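PDB 5BUD: decapping nuclease RAI1, which removes NAD caps, and also acts on triphosphate and m7G-capped 5' ends of RNA, with divalent metal, and binds and stimulates the exoribonuclease RAT1. Local coordinates for residues E368-E371 with K372-G376. Sequence-based numbering, arbitrary orientation.
Sequences ETNE and KLRNG
Asn370 OD1 is gripped by two donors, Arg374 NE one helical turn further on and Ser348 OG from a neighbouring loop. The Arg374 NE to Asn370 OD1 bond is 2.9 Å long, with an N-H...O angle of 147°. OD1 sits at the edge of the guanidinium, close to its plane, but the amide is turned 56° against that group. Asn370 CG lies anti to its backbone N (chi1 173°), which brings the amide end up to the arginine chain. The arginine runs extended from CG to NE. Its CG passes 3.4 Å from Asn370 O. Beyond NE, NH2 donates to the carbonyl oxygens of Lys347 and Pro127.

Leu373 and Thr369 point the same way on the next face of the helix. Thr369 CG2 lies 4.1 Å from Leu373 CD1, and both side chains pack on Tyr124 of strand 121-128. From Lys372 to Arg374 the backbone follows the i to i+4 pattern, with Leu373 N to Thr369 O at 2.9 Å. On the outer side the Lys372 chain bends at chi3, and its CE passes 3.3 Å from Glu368 O. One water accepts from Lys372 NZ at 2.7 Å and also bonds Thr369 OG1.

The contact combines side-chain pairs four residues apart with a water bridge three apart on helix 367-377, far from the metal site. Arg374 links this helix to strand 121-128 and the 345-348 loop. With NE on an amide oxygen and NH2 on two backbone carbonyl oxygens, the guanidinium is probably fixed in rotation, its hydrogen-bonding demand partly met by uncharged oxygens.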
ATOM      1  N   GLU A 368      14.729  -9.243  23.927  1.00 37.82           N
ATOM      2  CA  GLU A 368      15.188  -7.871  23.657  1.00 40.20           C
ATOM      3  C   GLU A 368      14.385  -7.224  22.501  1.00 38.91           C
ATOM      4  O   GLU A 368      14.115  -6.017  22.494  1.00 34.46           O
ATOM      5  CB  GLU A 368      16.689  -7.862  23.311  1.00 44.30           C
ATOM      6  CG  GLU A 368      17.642  -8.211  24.461  1.00 50.47           C
ATOM      7  CD  GLU A 368      17.598  -9.670  24.932  1.00 56.03           C
ATOM      8  OE1 GLU A 368      17.148 -10.577  24.175  1.00 55.57           O
ATOM      9  OE2 GLU A 368      18.025  -9.911  26.090  1.00 58.33           O
ATOM     10  N   THR A 369      14.022  -8.046  21.523  1.00 36.21           N
ATOM     11  CA  THR A 369      13.222  -7.607  20.368  1.00 35.49           C
ATOM     12  C   THR A 369      11.793  -7.315  20.808  1.00 32.71           C
ATOM     13  O   THR A 369      11.239  -6.273  20.464  1.00 31.11           O
ATOM     14  CB  THR A 369      13.254  -8.683  19.266  1.00 35.99           C
ATOM     15  OG1 THR A 369      14.613  -8.849  18.833  1.00 34.71           O
ATOM     16  CG2 THR A 369      12.391  -8.284  18.089  1.00 36.84           C
ATOM     17  N   ASN A 370      11.222  -8.212  21.611  1.00 33.12           N
ATOM     18  CA  ASN A 370       9.899  -7.992  22.181  1.00 35.89           C
ATOM     19  C   ASN A 370       9.827  -6.689  22.967  1.00 37.62           C
ATOM     20  O   ASN A 370       8.885  -5.895  22.789  1.00 32.63           O
ATOM     21  CB  ASN A 370       9.487  -9.163  23.057  1.00 36.87           C
ATOM     22  CG  ASN A 370       8.189  -8.908  23.800  1.00 38.11           C
ATOM     23  OD1 ASN A 370       7.110  -8.940  23.216  1.00 37.46           O
ATOM     24  ND2 ASN A 370       8.289  -8.662  25.107  1.00 40.29           N
ATOM     25  N   GLU A 371      10.831  -6.467  23.822  1.00 37.56           N
ATOM     26  CA  GLU A 371      10.936  -5.213  24.581  1.00 39.93           C
ATOM     27  C   GLU A 371      11.005  -3.997  23.679  1.00 35.06           C
ATOM     28  O   GLU A 371      10.301  -3.025  23.932  1.00 39.45           O
ATOM     29  CB  GLU A 371      12.142  -5.194  25.548  1.00 44.62           C
ATOM     30  CG  GLU A 371      11.744  -5.199  27.016  1.00 50.90           C
ATOM     31  CD  GLU A 371      11.023  -6.464  27.427  1.00 52.97           C
ATOM     32  OE1 GLU A 371      10.201  -6.402  28.361  1.00 52.71           O
ATOM     33  OE2 GLU A 371      11.276  -7.523  26.814  1.00 62.86           O
ATOM     34  N   LYS A 372      11.844  -4.021  22.650  1.00 32.22           N
ATOM     35  CA  LYS A 372      11.903  -2.878  21.738  1.00 34.64           C
ATOM     36  C   LYS A 372      10.549  -2.634  21.080  1.00 31.32           C
ATOM     37  O   LYS A 372      10.118  -1.489  20.940  1.00 28.05           O
ATOM     38  CB  LYS A 372      12.971  -3.052  20.661  1.00 38.04           C
ATOM     39  CG  LYS A 372      14.381  -2.825  21.173  1.00 42.30           C
ATOM     40  CD  LYS A 372      15.421  -3.087  20.094  1.00 45.92           C
ATOM     41  CE  LYS A 372      15.775  -4.562  19.994  1.00 50.49           C
ATOM     42  NZ  LYS A 372      16.963  -4.757  19.111  1.00 54.95           N
ATOM     43  N   LEU A 373       9.892  -3.720  20.675  1.00 30.28           N
ATOM     44  CA  LEU A 373       8.632  -3.598  19.951  1.00 30.30           C
ATOM     45  C   LEU A 373       7.595  -2.901  20.826  1.00 29.72           C
ATOM     46  O   LEU A 373       6.857  -1.999  20.372  1.00 28.93           O
ATOM     47  CB  LEU A 373       8.135  -4.972  19.480  1.00 28.92           C
ATOM     48  CG  LEU A 373       8.870  -5.494  18.223  1.00 30.69           C
ATOM     49  CD1 LEU A 373       8.523  -6.939  17.935  1.00 29.81           C
ATOM     50  CD2 LEU A 373       8.596  -4.611  17.007  1.00 31.16           C
ATOM     51  N   ARG A 374       7.565  -3.317  22.082  1.00 28.69           N
ATOM     52  CA  ARG A 374       6.525  -2.888  23.013  1.00 29.66           C
ATOM     53  C   ARG A 374       6.853  -1.557  23.682  1.00 29.21           C
ATOM     54  O   ARG A 374       5.976  -0.964  24.264  1.00 30.91           O
ATOM     55  CB  ARG A 374       6.283  -3.965  24.058  1.00 30.84           C
ATOM     56  CG  ARG A 374       5.646  -5.213  23.483  1.00 30.97           C
ATOM     57  CD  ARG A 374       5.411  -6.267  24.552  1.00 31.18           C
ATOM     58  NE  ARG A 374       4.743  -7.447  23.985  1.00 31.85           N
ATOM     59  CZ  ARG A 374       3.442  -7.529  23.714  1.00 28.18           C
ATOM     60  NH1 ARG A 374       2.639  -6.518  23.988  1.00 28.36           N
ATOM     61  NH2 ARG A 374       2.938  -8.632  23.174  1.00 29.83           N
ATOM     62  N   ASN A 375       8.094  -1.084  23.561  1.00 32.04           N
ATOM     63  CA  ASN A 375       8.510   0.197  24.162  1.00 34.07           C
ATOM     64  C   ASN A 375       9.036   1.213  23.158  1.00 37.30           C
ATOM     65  O   ASN A 375      10.110   1.805  23.366  1.00 39.19           O
ATOM     66  CB  ASN A 375       9.563  -0.057  25.254  1.00 34.32           C
ATOM     67  CG  ASN A 375       9.017  -0.878  26.389  1.00 34.78           C
ATOM     68  OD1 ASN A 375       9.224  -2.090  26.454  1.00 36.06           O
ATOM     69  ND2 ASN A 375       8.265  -0.230  27.271  1.00 37.66           N
ATOM     70  N   GLY A 376       8.301   1.431  22.063  1.00 33.45           N
ATOM     71  CA  GLY A 376       8.670   2.484  21.132  1.00 33.87           C
ATOM     72  C   GLY A 376       8.720   2.103  19.669  1.00 34.37           C
ATOM     73  O   GLY A 376       8.340   2.897  18.825  1.00 32.84           O
TER
HETATM   74  O   HOH W   1      15.948  -6.960  17.915  1.00 66.59           O